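Local coordinates for protein accelerated cell death 11 (Arabidopsis thaliana, PDB 4NT1) that transfers ceramide-1-phosphate and phytoceramide-1-phosphate selectively between membranes, apparently favouring lipids with a phosphate headgroup, at residues A[16-21]-A[42-47]; A[22-27]-A[31-36]; A[35-40]-A[100-105]; A[78-83]-A[191-196]; A[196-199]-A[204-207]. All coordinates share one frame; numbering follows the deposited sequence. Where two conformers were deposited one is given.

Interaction 1 (A[16-21]-A[42-47]); sequences AAFKKL and SLVSPL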
# COMPACT_ATOMS: atom_id res chain seq x y z
N ALA A 16 -4.07 -11.63 6.89
CA ALA A 16 -5.16 -11.69 7.86
C ALA A 16 -5.78 -10.31 8.06
O ALA A 16 -7.00 -10.17 8.11
CB ALA A 16 -4.66 -12.24 9.20
N ALA A 17 -4.93 -9.29 8.18
CA ALA A 17 -5.41 -7.94 8.44
C ALA A 17 -6.22 -7.42 7.26
O ALA A 17 -7.28 -6.80 7.43
CB ALA A 17 -4.24 -7.00 8.75
N PHE A 18 -5.75 -7.69 6.05
CA PHE A 18 -6.44 -7.18 4.88
C PHE A 18 -7.71 -7.96 4.53
O PHE A 18 -8.67 -7.39 4.01
CB PHE A 18 -5.47 -7.00 3.71
CG PHE A 18 -4.63 -5.76 3.88
CD1 PHE A 18 -5.07 -4.54 3.37
CD2 PHE A 18 -3.46 -5.80 4.61
CE1 PHE A 18 -4.32 -3.38 3.57
CE2 PHE A 18 -2.70 -4.65 4.81
CZ PHE A 18 -3.13 -3.44 4.29
N LYS A 19 -7.71 -9.25 4.84
CA LYS A 19 -8.93 -10.04 4.74
C LYS A 19 -10.04 -9.39 5.55
O LYS A 19 -11.17 -9.24 5.08
CB LYS A 19 -8.67 -11.48 5.21
CG LYS A 19 -9.90 -12.37 5.11
CD LYS A 19 -9.60 -13.81 5.54
CE LYS A 19 -9.22 -14.67 4.35
NZ LYS A 19 -10.36 -14.87 3.42
N LYS A 20 -9.72 -8.96 6.77
CA LYS A 20 -10.71 -8.32 7.64
C LYS A 20 -11.24 -7.01 7.06
O LYS A 20 -12.44 -6.74 7.14
CB LYS A 20 -10.13 -8.04 9.03
CG LYS A 20 -9.89 -9.29 9.86
CD LYS A 20 -9.23 -8.91 11.18
CE LYS A 20 -8.90 -10.15 12.00
NZ LYS A 20 -7.77 -10.92 11.39
N LEU A 21 -10.35 -6.21 6.48
CA LEU A 21 -10.76 -4.96 5.84
C LEU A 21 -11.64 -5.25 4.63
O LEU A 21 -12.62 -4.55 4.41
CB LEU A 21 -9.53 -4.11 5.48
CG LEU A 21 -8.80 -3.55 6.71
CD1 LEU A 21 -7.45 -2.89 6.33
CD2 LEU A 21 -9.70 -2.58 7.45
N SER A 42 0.31 -0.44 8.49
CA SER A 42 1.63 -0.46 9.13
C SER A 42 2.30 -1.83 9.00
O SER A 42 3.52 -1.93 9.02
CB SER A 42 1.55 -0.01 10.59
OG SER A 42 2.84 0.16 11.14
N LEU A 43 1.50 -2.88 8.84
CA LEU A 43 2.08 -4.21 8.65
C LEU A 43 2.79 -4.31 7.30
O LEU A 43 3.70 -5.14 7.12
CB LEU A 43 1.02 -5.30 8.77
CG LEU A 43 0.33 -5.41 10.13
CD1 LEU A 43 -0.82 -6.42 10.07
CD2 LEU A 43 1.33 -5.79 11.22
N VAL A 44 2.37 -3.48 6.36
CA VAL A 44 2.96 -3.46 5.02
C VAL A 44 4.25 -2.63 4.97
O VAL A 44 5.13 -2.90 4.15
CB VAL A 44 1.95 -2.89 4.00
CG1 VAL A 44 2.60 -2.72 2.63
CG2 VAL A 44 0.72 -3.80 3.90
N SER A 45 4.38 -1.65 5.85
CA SER A 45 5.53 -0.73 5.79
C SER A 45 6.90 -1.40 5.62
O SER A 45 7.72 -0.94 4.82
CB SER A 45 5.55 0.22 7.00
OG SER A 45 4.41 1.05 7.01
N PRO A 46 7.18 -2.46 6.39
CA PRO A 46 8.54 -3.02 6.32
C PRO A 46 8.86 -3.68 4.98
O PRO A 46 10.03 -3.91 4.70
CB PRO A 46 8.55 -4.08 7.44
CG PRO A 46 7.40 -3.70 8.34
CD PRO A 46 6.37 -3.11 7.43
N LEU A 47 7.86 -3.97 4.15
CA LEU A 47 8.14 -4.57 2.85
C LEU A 47 9.01 -3.65 1.99
O LEU A 47 9.86 -4.13 1.24
CB LEU A 47 6.86 -4.91 2.10
CG LEU A 47 5.89 -5.89 2.76
CD1 LEU A 47 4.62 -6.01 1.92
CD2 LEU A 47 6.53 -7.27 2.97

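Interaction 2 (A[22-27]-A[31-36]); sequences AIIVNS and EVPVTQ. With NA (sodium ion), chain E.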
# COMPACT_ATOMS: atom_id res chain seq x y z
N ALA A 22 -11.30 -6.27 3.85
CA ALA A 22 -12.12 -6.63 2.67
C ALA A 22 -13.52 -7.05 3.10
O ALA A 22 -14.53 -6.67 2.49
CB ALA A 22 -11.45 -7.73 1.87
N ILE A 23 -13.60 -7.84 4.16
CA ILE A 23 -14.89 -8.24 4.73
C ILE A 23 -15.73 -7.03 5.12
O ILE A 23 -16.93 -6.99 4.84
CB ILE A 23 -14.72 -9.16 5.95
CG1 ILE A 23 -14.14 -10.50 5.51
CG2 ILE A 23 -16.05 -9.33 6.68
CD1 ILE A 23 -13.67 -11.38 6.67
N ILE A 24 -15.11 -6.04 5.76
CA ILE A 24 -15.80 -4.81 6.14
C ILE A 24 -16.29 -4.03 4.92
O ILE A 24 -17.45 -3.60 4.87
CB ILE A 24 -14.89 -3.90 7.00
CG1 ILE A 24 -14.64 -4.54 8.37
CG2 ILE A 24 -15.52 -2.50 7.15
CD1 ILE A 24 -13.48 -3.88 9.15
N VAL A 25 -15.44 -3.85 3.91
CA VAL A 25 -15.86 -3.06 2.76
C VAL A 25 -16.94 -3.78 1.96
O VAL A 25 -17.70 -3.15 1.24
CB VAL A 25 -14.70 -2.67 1.81
CG1 VAL A 25 -13.69 -1.79 2.54
CG2 VAL A 25 -14.06 -3.89 1.20
N ASN A 26 -17.02 -5.10 2.12
CA ASN A 26 -18.00 -5.88 1.36
C ASN A 26 -19.24 -6.19 2.19
O ASN A 26 -20.13 -6.92 1.76
CB ASN A 26 -17.37 -7.18 0.86
CG ASN A 26 -18.04 -7.71 -0.39
OD1 ASN A 26 -18.31 -8.90 -0.51
ND2 ASN A 26 -18.31 -6.81 -1.32
N SER A 27 -19.29 -5.62 3.39
CA SER A 27 -20.41 -5.87 4.30
C SER A 27 -21.46 -4.78 4.15
O SER A 27 -21.18 -3.69 3.66
CB SER A 27 -19.91 -5.94 5.75
OG SER A 27 -19.53 -4.66 6.22
N GLU A 31 -18.19 0.43 7.38
CA GLU A 31 -17.52 1.48 8.13
C GLU A 31 -16.11 1.02 8.43
O GLU A 31 -15.91 0.06 9.18
CB GLU A 31 -18.26 1.76 9.43
CG GLU A 31 -19.63 2.39 9.25
CD GLU A 31 -20.23 2.83 10.57
OE1 GLU A 31 -20.78 1.96 11.28
OE2 GLU A 31 -20.14 4.03 10.90
N VAL A 32 -15.13 1.68 7.82
CA VAL A 32 -13.74 1.31 8.01
C VAL A 32 -13.15 2.13 9.15
O VAL A 32 -13.00 3.36 9.03
CB VAL A 32 -12.92 1.54 6.75
CG1 VAL A 32 -11.47 1.11 6.99
CG2 VAL A 32 -13.54 0.81 5.56
N PRO A 33 -12.83 1.47 10.27
CA PRO A 33 -12.26 2.20 11.41
C PRO A 33 -10.86 2.66 11.08
O PRO A 33 -10.11 1.92 10.44
CB PRO A 33 -12.22 1.13 12.52
CG PRO A 33 -13.18 0.07 12.09
CD PRO A 33 -13.11 0.06 10.59
N VAL A 34 -10.52 3.87 11.49
CA VAL A 34 -9.24 4.42 11.10
C VAL A 34 -8.09 3.73 11.82
O VAL A 34 -7.04 3.49 11.24
CB VAL A 34 -9.18 5.97 11.26
CG1 VAL A 34 -7.86 6.51 10.74
CG2 VAL A 34 -10.34 6.61 10.52
N THR A 35 -8.31 3.39 13.09
CA THR A 35 -7.29 2.71 13.87
C THR A 35 -6.98 1.36 13.22
O THR A 35 -5.83 1.10 12.88
CB THR A 35 -7.70 2.54 15.36
OG1 THR A 35 -7.92 3.83 15.94
CG2 THR A 35 -6.61 1.81 16.16
N GLN A 36 -8.00 0.54 13.01
CA GLN A 36 -7.80 -0.77 12.36
C GLN A 36 -7.10 -0.65 11.01
O GLN A 36 -6.15 -1.39 10.72
CB GLN A 36 -9.13 -1.49 12.16
CG GLN A 36 -8.97 -2.85 11.49
CD GLN A 36 -10.23 -3.69 11.58
OE1 GLN A 36 -11.20 -3.31 12.27
NE2 GLN A 36 -10.25 -4.82 10.89
NA NA E . -9.90 5.48 16.40
O HOH W 1 -19.07 -2.12 8.49
O HOH W 2 -10.73 4.17 14.67
O HOH W 3 -12.58 5.28 17.01

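Interaction 3 (A[35-40]-A[100-105]); sequences TQFSHA and RNLLRV. With NA (sodium ion), chain E.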
# COMPACT_ATOMS: atom_id res chain seq x y z
N THR A 35 -8.31 3.39 13.09
CA THR A 35 -7.29 2.71 13.87
C THR A 35 -6.98 1.36 13.22
O THR A 35 -5.83 1.10 12.88
CB THR A 35 -7.70 2.54 15.36
OG1 THR A 35 -7.92 3.83 15.94
CG2 THR A 35 -6.61 1.81 16.16
N GLN A 36 -8.00 0.54 13.01
CA GLN A 36 -7.80 -0.77 12.36
C GLN A 36 -7.10 -0.65 11.01
O GLN A 36 -6.15 -1.39 10.72
CB GLN A 36 -9.13 -1.49 12.16
CG GLN A 36 -8.97 -2.85 11.49
CD GLN A 36 -10.23 -3.69 11.58
OE1 GLN A 36 -11.20 -3.31 12.27
NE2 GLN A 36 -10.25 -4.82 10.89
N PHE A 37 -7.61 0.25 10.17
CA PHE A 37 -7.03 0.49 8.85
C PHE A 37 -5.56 0.90 8.95
O PHE A 37 -4.70 0.32 8.28
CB PHE A 37 -7.82 1.58 8.13
CG PHE A 37 -7.22 2.02 6.83
CD1 PHE A 37 -7.39 1.28 5.67
CD2 PHE A 37 -6.48 3.20 6.77
CE1 PHE A 37 -6.83 1.69 4.47
CE2 PHE A 37 -5.91 3.62 5.56
CZ PHE A 37 -6.09 2.86 4.42
N SER A 38 -5.25 1.88 9.80
CA SER A 38 -3.88 2.37 9.86
C SER A 38 -2.91 1.29 10.38
O SER A 38 -1.79 1.16 9.88
CB SER A 38 -3.79 3.66 10.69
OG SER A 38 -4.09 3.43 12.05
N HIS A 39 -3.37 0.50 11.35
CA HIS A 39 -2.57 -0.62 11.85
C HIS A 39 -2.27 -1.65 10.75
O HIS A 39 -1.14 -2.14 10.65
CB HIS A 39 -3.28 -1.30 13.03
CG HIS A 39 -3.21 -0.53 14.31
ND1 HIS A 39 -3.43 -1.10 15.54
CD2 HIS A 39 -2.95 0.78 14.55
CE1 HIS A 39 -3.31 -0.19 16.48
NE2 HIS A 39 -3.01 0.97 15.91
N ALA A 40 -3.27 -1.98 9.94
CA ALA A 40 -3.06 -2.93 8.84
C ALA A 40 -2.04 -2.39 7.84
O ALA A 40 -1.16 -3.11 7.38
CB ALA A 40 -4.37 -3.23 8.14
N ARG A 100 -5.24 13.82 2.51
CA ARG A 100 -4.03 13.80 1.68
C ARG A 100 -3.16 12.60 2.03
O ARG A 100 -2.66 11.90 1.15
CB ARG A 100 -3.25 15.11 1.85
CG ARG A 100 -1.94 15.16 1.06
CD ARG A 100 -1.35 16.57 1.08
NE ARG A 100 -0.09 16.65 0.35
CZ ARG A 100 0.04 17.14 -0.87
NH1 ARG A 100 -1.01 17.63 -1.52
NH2 ARG A 100 1.23 17.16 -1.45
N ASN A 101 -2.97 12.35 3.33
CA ASN A 101 -2.16 11.22 3.74
C ASN A 101 -2.81 9.90 3.36
O ASN A 101 -2.13 8.97 2.94
CB ASN A 101 -1.82 11.31 5.22
CG ASN A 101 -0.85 12.45 5.50
OD1 ASN A 101 -0.15 12.90 4.60
ND2 ASN A 101 -0.81 12.92 6.73
N LEU A 102 -4.14 9.85 3.44
CA LEU A 102 -4.88 8.67 2.98
C LEU A 102 -4.60 8.35 1.52
O LEU A 102 -4.40 7.18 1.16
CB LEU A 102 -6.39 8.84 3.21
CG LEU A 102 -7.24 7.65 2.75
CD1 LEU A 102 -6.87 6.35 3.50
CD2 LEU A 102 -8.73 7.95 2.93
N LEU A 103 -4.62 9.38 0.66
CA LEU A 103 -4.35 9.17 -0.75
C LEU A 103 -2.95 8.58 -0.95
O LEU A 103 -2.75 7.67 -1.76
CB LEU A 103 -4.52 10.47 -1.53
CG LEU A 103 -4.35 10.42 -3.05
CD1 LEU A 103 -5.28 9.38 -3.65
CD2 LEU A 103 -4.61 11.80 -3.63
N ARG A 104 -1.97 9.09 -0.21
CA ARG A 104 -0.61 8.57 -0.30
C ARG A 104 -0.53 7.11 0.16
O ARG A 104 0.14 6.27 -0.48
CB ARG A 104 0.39 9.44 0.46
CG ARG A 104 0.96 10.58 -0.38
CD ARG A 104 0.14 11.85 -0.24
NE ARG A 104 0.60 12.88 -1.16
CZ ARG A 104 -0.12 13.35 -2.18
NH1 ARG A 104 0.37 14.29 -2.97
NH2 ARG A 104 -1.35 12.89 -2.39
N VAL A 105 -1.21 6.79 1.26
CA VAL A 105 -1.23 5.43 1.77
C VAL A 105 -1.88 4.49 0.76
O VAL A 105 -1.37 3.41 0.47
CB VAL A 105 -1.92 5.35 3.14
CG1 VAL A 105 -2.16 3.89 3.52
CG2 VAL A 105 -1.05 6.03 4.19
NA NA E . -9.90 5.48 16.40
O HOH W 2 -10.73 4.17 14.67
O HOH W 3 -12.58 5.28 17.01

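Interaction 4 (A[78-83]-A[191-196]); sequences TLVVMM and ITYLDN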
# COMPACT_ATOMS: atom_id res chain seq x y z
N THR A 78 -14.02 6.74 11.62
CA THR A 78 -14.04 6.01 10.35
C THR A 78 -13.46 6.85 9.21
O THR A 78 -13.38 8.07 9.32
CB THR A 78 -15.47 5.63 9.93
OG1 THR A 78 -16.21 6.81 9.59
CG2 THR A 78 -16.18 4.87 11.05
N LEU A 79 -13.07 6.20 8.12
CA LEU A 79 -12.49 6.90 6.98
C LEU A 79 -13.45 7.92 6.39
O LEU A 79 -13.04 9.02 6.00
CB LEU A 79 -12.00 5.93 5.90
CG LEU A 79 -10.81 5.04 6.26
CD1 LEU A 79 -10.51 4.05 5.14
CD2 LEU A 79 -9.56 5.86 6.57
N VAL A 80 -14.73 7.57 6.33
CA VAL A 80 -15.75 8.48 5.82
C VAL A 80 -15.85 9.75 6.66
O VAL A 80 -15.83 10.86 6.14
CB VAL A 80 -17.14 7.80 5.73
CG1 VAL A 80 -18.25 8.83 5.63
CG2 VAL A 80 -17.17 6.84 4.55
N VAL A 81 -15.94 9.58 7.98
CA VAL A 81 -16.00 10.72 8.88
C VAL A 81 -14.75 11.58 8.75
O VAL A 81 -14.84 12.81 8.69
CB VAL A 81 -16.23 10.26 10.35
CG1 VAL A 81 -15.94 11.38 11.34
CG2 VAL A 81 -17.66 9.74 10.51
N MET A 82 -13.60 10.92 8.68
CA MET A 82 -12.32 11.60 8.53
C MET A 82 -12.32 12.50 7.29
O MET A 82 -11.95 13.67 7.36
CB MET A 82 -11.21 10.55 8.42
CG MET A 82 -9.80 11.08 8.53
SD MET A 82 -8.59 9.75 8.26
CE MET A 82 -8.66 9.61 6.47
N MET A 83 -12.73 11.94 6.16
CA MET A 83 -12.75 12.71 4.92
C MET A 83 -13.81 13.80 4.92
O MET A 83 -13.57 14.89 4.41
CB MET A 83 -12.93 11.79 3.71
CG MET A 83 -11.69 10.97 3.44
SD MET A 83 -11.90 9.83 2.08
CE MET A 83 -11.86 10.96 0.69
N ILE A 191 -8.87 -0.96 -2.11
CA ILE A 191 -8.31 0.13 -2.91
C ILE A 191 -9.40 0.80 -3.74
O ILE A 191 -9.44 2.02 -3.86
CB ILE A 191 -7.17 -0.38 -3.79
CG1 ILE A 191 -5.94 -0.66 -2.92
CG2 ILE A 191 -6.85 0.62 -4.92
CD1 ILE A 191 -4.96 -1.64 -3.53
N THR A 192 -10.30 -0.00 -4.31
CA THR A 192 -11.43 0.54 -5.07
C THR A 192 -12.36 1.33 -4.15
O THR A 192 -12.84 2.40 -4.50
CB THR A 192 -12.24 -0.61 -5.72
OG1 THR A 192 -11.43 -1.29 -6.69
CG2 THR A 192 -13.48 -0.07 -6.41
N TYR A 193 -12.61 0.77 -2.96
CA TYR A 193 -13.40 1.47 -1.95
C TYR A 193 -12.76 2.82 -1.63
O TYR A 193 -13.45 3.83 -1.54
CB TYR A 193 -13.52 0.61 -0.68
CG TYR A 193 -14.17 1.35 0.48
CD1 TYR A 193 -15.55 1.36 0.63
CD2 TYR A 193 -13.40 2.04 1.40
CE1 TYR A 193 -16.15 2.05 1.68
CE2 TYR A 193 -13.99 2.73 2.46
CZ TYR A 193 -15.36 2.73 2.59
OH TYR A 193 -15.95 3.41 3.62
N LEU A 194 -11.44 2.84 -1.49
CA LEU A 194 -10.75 4.09 -1.17
C LEU A 194 -10.86 5.10 -2.32
O LEU A 194 -11.29 6.24 -2.11
CB LEU A 194 -9.28 3.84 -0.81
CG LEU A 194 -9.04 2.99 0.44
CD1 LEU A 194 -7.56 2.64 0.61
CD2 LEU A 194 -9.57 3.74 1.67
N ASP A 195 -10.49 4.68 -3.53
CA ASP A 195 -10.64 5.53 -4.71
C ASP A 195 -12.03 6.14 -4.76
O ASP A 195 -12.19 7.32 -5.05
CB ASP A 195 -10.41 4.73 -6.00
CG ASP A 195 -8.94 4.60 -6.38
OD1 ASP A 195 -8.08 5.28 -5.78
OD2 ASP A 195 -8.64 3.80 -7.29
N ASN A 196 -13.05 5.32 -4.52
CA ASN A 196 -14.43 5.78 -4.59
C ASN A 196 -14.80 6.84 -3.55
O ASN A 196 -15.61 7.72 -3.83
CB ASN A 196 -15.42 4.61 -4.55
CG ASN A 196 -15.46 3.84 -5.86
OD1 ASN A 196 -15.07 4.36 -6.91
ND2 ASN A 196 -15.93 2.60 -5.81
O HOH W 4 -15.53 4.33 6.24

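Interaction 5 (A[196-199]-A[204-207]); sequences NLFL and GIDW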
# COMPACT_ATOMS: atom_id res chain seq x y z
N ASN A 196 -13.05 5.32 -4.52
CA ASN A 196 -14.43 5.78 -4.59
C ASN A 196 -14.80 6.84 -3.55
O ASN A 196 -15.61 7.72 -3.83
CB ASN A 196 -15.42 4.61 -4.55
CG ASN A 196 -15.46 3.84 -5.86
OD1 ASN A 196 -15.07 4.36 -6.91
ND2 ASN A 196 -15.93 2.60 -5.81
N LEU A 197 -14.22 6.76 -2.35
CA LEU A 197 -14.42 7.83 -1.37
C LEU A 197 -14.01 9.18 -1.97
O LEU A 197 -14.68 10.20 -1.73
CB LEU A 197 -13.63 7.59 -0.09
CG LEU A 197 -14.04 6.37 0.74
CD1 LEU A 197 -13.23 6.33 2.01
CD2 LEU A 197 -15.54 6.42 1.04
N PHE A 198 -12.92 9.18 -2.74
CA PHE A 198 -12.43 10.41 -3.37
C PHE A 198 -13.29 10.79 -4.57
O PHE A 198 -13.73 11.94 -4.69
CB PHE A 198 -10.96 10.26 -3.81
CG PHE A 198 -9.97 10.26 -2.67
CD1 PHE A 198 -9.78 9.12 -1.89
CD2 PHE A 198 -9.23 11.41 -2.37
CE1 PHE A 198 -8.88 9.12 -0.84
CE2 PHE A 198 -8.33 11.42 -1.32
CZ PHE A 198 -8.15 10.27 -0.55
N LEU A 199 -13.52 9.83 -5.46
CA LEU A 199 -14.21 10.10 -6.71
C LEU A 199 -15.68 10.49 -6.54
O LEU A 199 -16.20 11.30 -7.30
CB LEU A 199 -14.09 8.90 -7.66
CG LEU A 199 -12.66 8.51 -8.01
CD1 LEU A 199 -12.64 7.20 -8.78
CD2 LEU A 199 -11.98 9.61 -8.79
N GLY A 204 -10.83 13.98 -6.87
CA GLY A 204 -9.71 13.55 -7.69
C GLY A 204 -8.80 12.62 -6.91
O GLY A 204 -8.87 12.58 -5.68
N ILE A 205 -7.95 11.87 -7.61
CA ILE A 205 -6.99 10.99 -6.95
C ILE A 205 -5.58 11.13 -7.50
O ILE A 205 -4.69 10.36 -7.14
CB ILE A 205 -7.42 9.50 -7.03
CG1 ILE A 205 -7.44 9.03 -8.49
CG2 ILE A 205 -8.76 9.29 -6.36
CD1 ILE A 205 -7.79 7.55 -8.66
N ASP A 206 -5.36 12.12 -8.36
CA ASP A 206 -4.07 12.22 -9.04
C ASP A 206 -3.19 13.35 -8.51
O ASP A 206 -2.16 13.69 -9.11
CB ASP A 206 -4.29 12.31 -10.56
CG ASP A 206 -4.92 11.03 -11.14
OD1 ASP A 206 -4.45 9.92 -10.80
OD2 ASP A 206 -5.89 11.14 -11.93
N TRP A 207 -3.57 13.91 -7.36
CA TRP A 207 -2.84 15.04 -6.77
C TRP A 207 -1.92 14.63 -5.62
O TRP A 207 -1.14 15.45 -5.12
CB TRP A 207 -3.80 16.14 -6.31
CG TRP A 207 -4.95 15.64 -5.48
CD1 TRP A 207 -6.16 15.21 -5.93
CD2 TRP A 207 -5.00 15.54 -4.04
NE1 TRP A 207 -6.96 14.83 -4.88
CE2 TRP A 207 -6.27 15.03 -3.71
CE3 TRP A 207 -4.10 15.83 -3.01
CZ2 TRP A 207 -6.67 14.80 -2.39
CZ3 TRP A 207 -4.49 15.60 -1.70
CH2 TRP A 207 -5.76 15.10 -1.40
OXT TRP A 207 -1.95 13.49 -5.15

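Interaction 1 (A[16-21]-A[42-47])
A17 and F18 on helix 10-25 meet L43 and V44 on helix 34-51 through two apolar touches, and no hydrogen bond passes between the segments. The methyl carbon CB of A17 points toward the other helix and stands 3.7 Å from L43 CD1. With its chi2 at 173°, L43 is extended, which carries CD1 outward to the small alanine. Beside this pair, one methyl of V44 presses on the aromatic ring of F18: V44 CG2 is 3.6 Å from F18 CE2 and 3.9 Å from CZ of the same ring. It reaches the ring obliquely, and the two side chains cross at about a right angle.

The two helices belong to the all-helical GLTP fold, and the phenylalanine joins more than this pair. Its ring also packs edge-to-face with Y183 of helix 173-199 and touches L109 of helix 98-121, while V44 rests on V112 and Y62.

Within the segments, A16 O accepts from K20 N at 3.3 Å and, weakly, from the ammonium atom K20 NZ. Helix 34-51 is kinked just past the contact, where the proline nitrogen of P46 has no hydrogen to give. There L47 N bonds only three residues back, to V44 O, at 2.9 Å.

Interaction 2 (A[22-27]-A[31-36])
I24 supplies most of the first shell, its two branches reaching different parts of segment 31-36. The branch methyl CG2 lies 3.3 Å from the carbonyl oxygen E31 O, while CD1, at the end of the longer arm, is 3.8 Å from Q36 NE2. The glutamine, extended with chi1 at 180°, comes from the opposite direction to bring its amide to that methyl. CD1 also approaches the ring carbon CD of P33, and V25 CG1 meets V32 CG2 at 4.0 Å.

These groups are held by the turn of a helical hairpin, in which helix 10-25 ends and P33 occupies the N-cap position of helix 34-51. The carbonyl I24 O is gripped twice, by S27 OG at 2.7 Å and by S27 N.

Farther out, T35 OG1 binds sodium at 2.6 Å. A water on the same ion accepts from T35 N. S73 O and I76 O complete the protein ligands, so the start of helix 34-51 is tied to the loop before helix 79-88. Across the hairpin itself, the methyls of I24 and V25 meet both hydrocarbon and amide atoms with no direct hydrogen bond, and a water held by E31 N at 2.9 Å, but only weakly by S27 OG, bridges the two segments.

Interaction 3 (A[35-40]-A[100-105])
F37 lays one corner of its ring against L102, whose methyl CD1 is 3.6 Å from F37 CE2 and 3.7 Å from F37 CZ. The approach is oblique to the ring, and the two side chains cross at about a right angle. V105, one helical turn further on, comes from the opposite direction to the phenylalanine and brings its methyl CG1 to 4.2 Å from F37 CZ. With chi1 at 173°, F37 swings CG anti to its own nitrogen and sends the ring out toward helix 98-121.

All three residues are buried. Helix 79-88 closes in on the same cluster, with L79 touching both F37 and L102, and M82 and M83 packing on L102. These helices form part of the core of the GLTP fold.

On segment 100-105, R100 and R104 extend away from F37 and belong to the experimentally defined site for the sphingoid-base 1-phosphate lipid. R104 NH1 sits 3.3 Å above the guanidinium plane of R100, offset toward its rim. R104 NH2 also makes a salt bridge with the terminal carboxylate of W207.

The two sides of helix 98-121 thus differ sharply in chemistry: an oily face seats it against helix 34-51, while the arginines point the other way, their clustered charge probably suited to the anionic phosphate headgroup.

Interaction 4 (A[78-83]-A[191-196])
L79 and L194 join helix 79-88 to the long C-terminal helix 173-199 of the GLTP fold. Their side chains slant past one another, and a single branch from each does the touching: L79 CD1 lies 3.6 Å from L194 CD2. In L194, chi1 near -64° sets CG anti to the carbonyl carbon, and the methyl end reaches across although CB itself does not point at the other helix. F37 of helix 34-51 packs against both leucines, making this pair part of a three-helix core.

V80 and Y193 meet differently, nearly at right angles. Y193, with chi1 at 172°, stretches its ring outward until the phenol oxygen OH is 3.8 Å from the methyl V80 CG2. The hydroxyl finds a polar partner in a water 2.8 Å from Y193 OH; the same water accepts only weakly from V80 N. This bridge links the tyrosine to the first turn of helix 79-88, where backbone N-H groups lack helical partners. Next along helix 173-199, D195 forms a salt bridge with K106 of helix 98-121.

T78 sits at the N-cap of the helix, and its side-chain oxygen OG1 accepts from V81 N at 3.2 Å with a nearly straight N-H...O angle of 167°.

Interaction 5 (A[196-199]-A[204-207])
F198 and L199, on the last turn of helix 173-199, pack against the C-terminal tail of this GLTP-fold protein as it turns back over the helix. The apolar contacts centre on one methyl of I205: its CG2 is 3.5 Å from F198 CB and 4.0 Å from L199 CD2. In I205, chi1 is 63°, which puts CG1 between the backbone nitrogen and the carbonyl carbon and leaves CG2 facing the two helix residues.

The aromatic contact lies farther along the tail. W207 CZ2 approaches the edge of the F198 ring close to its plane, 3.9 Å from F198 CE2, and the side chains cross at about a right angle. T99 and L103 of helix 98-121 also touch F198, while the indole extends to R100 of the lipid-binding site. R93 makes a cation-pi contact with W207.

Polar contacts hold the tail in its turned-back path. I205 O accepts a hydrogen bond from R107 NH2, which also forms a salt bridge with the terminal oxygen OXT of W207, so one guanidinium nitrogen holds two points of the tail.

The positive phi of G204, 77°, favours glycine at this position. G204 O lies 3.5 Å from F198 CD2 and accepts a weak, bent bond from W207 NE1 at 3.1 Å, the N-H...O angle being 137°.

How the interactions relate
From the N terminus, helix 10-25 runs into a short turn that interaction 2 closes, nested inside the wider loop closed by interaction 1 between the same two helices. Interaction 3 begins on helix 34-51, sharing T35 and Q36 with interaction 2, and spans to helix 98-121, crossing interaction 1 along the chain. Interaction 4 opens within that span and reaches helix 173-199, so it crosses interaction 3. F37 against L194 and L102 against M83 bring the two together in space. N196 then passes from interaction 4 to interaction 5, a short terminal loop, where R104 NH1 approaches W207 O and joins the tail to interaction 3.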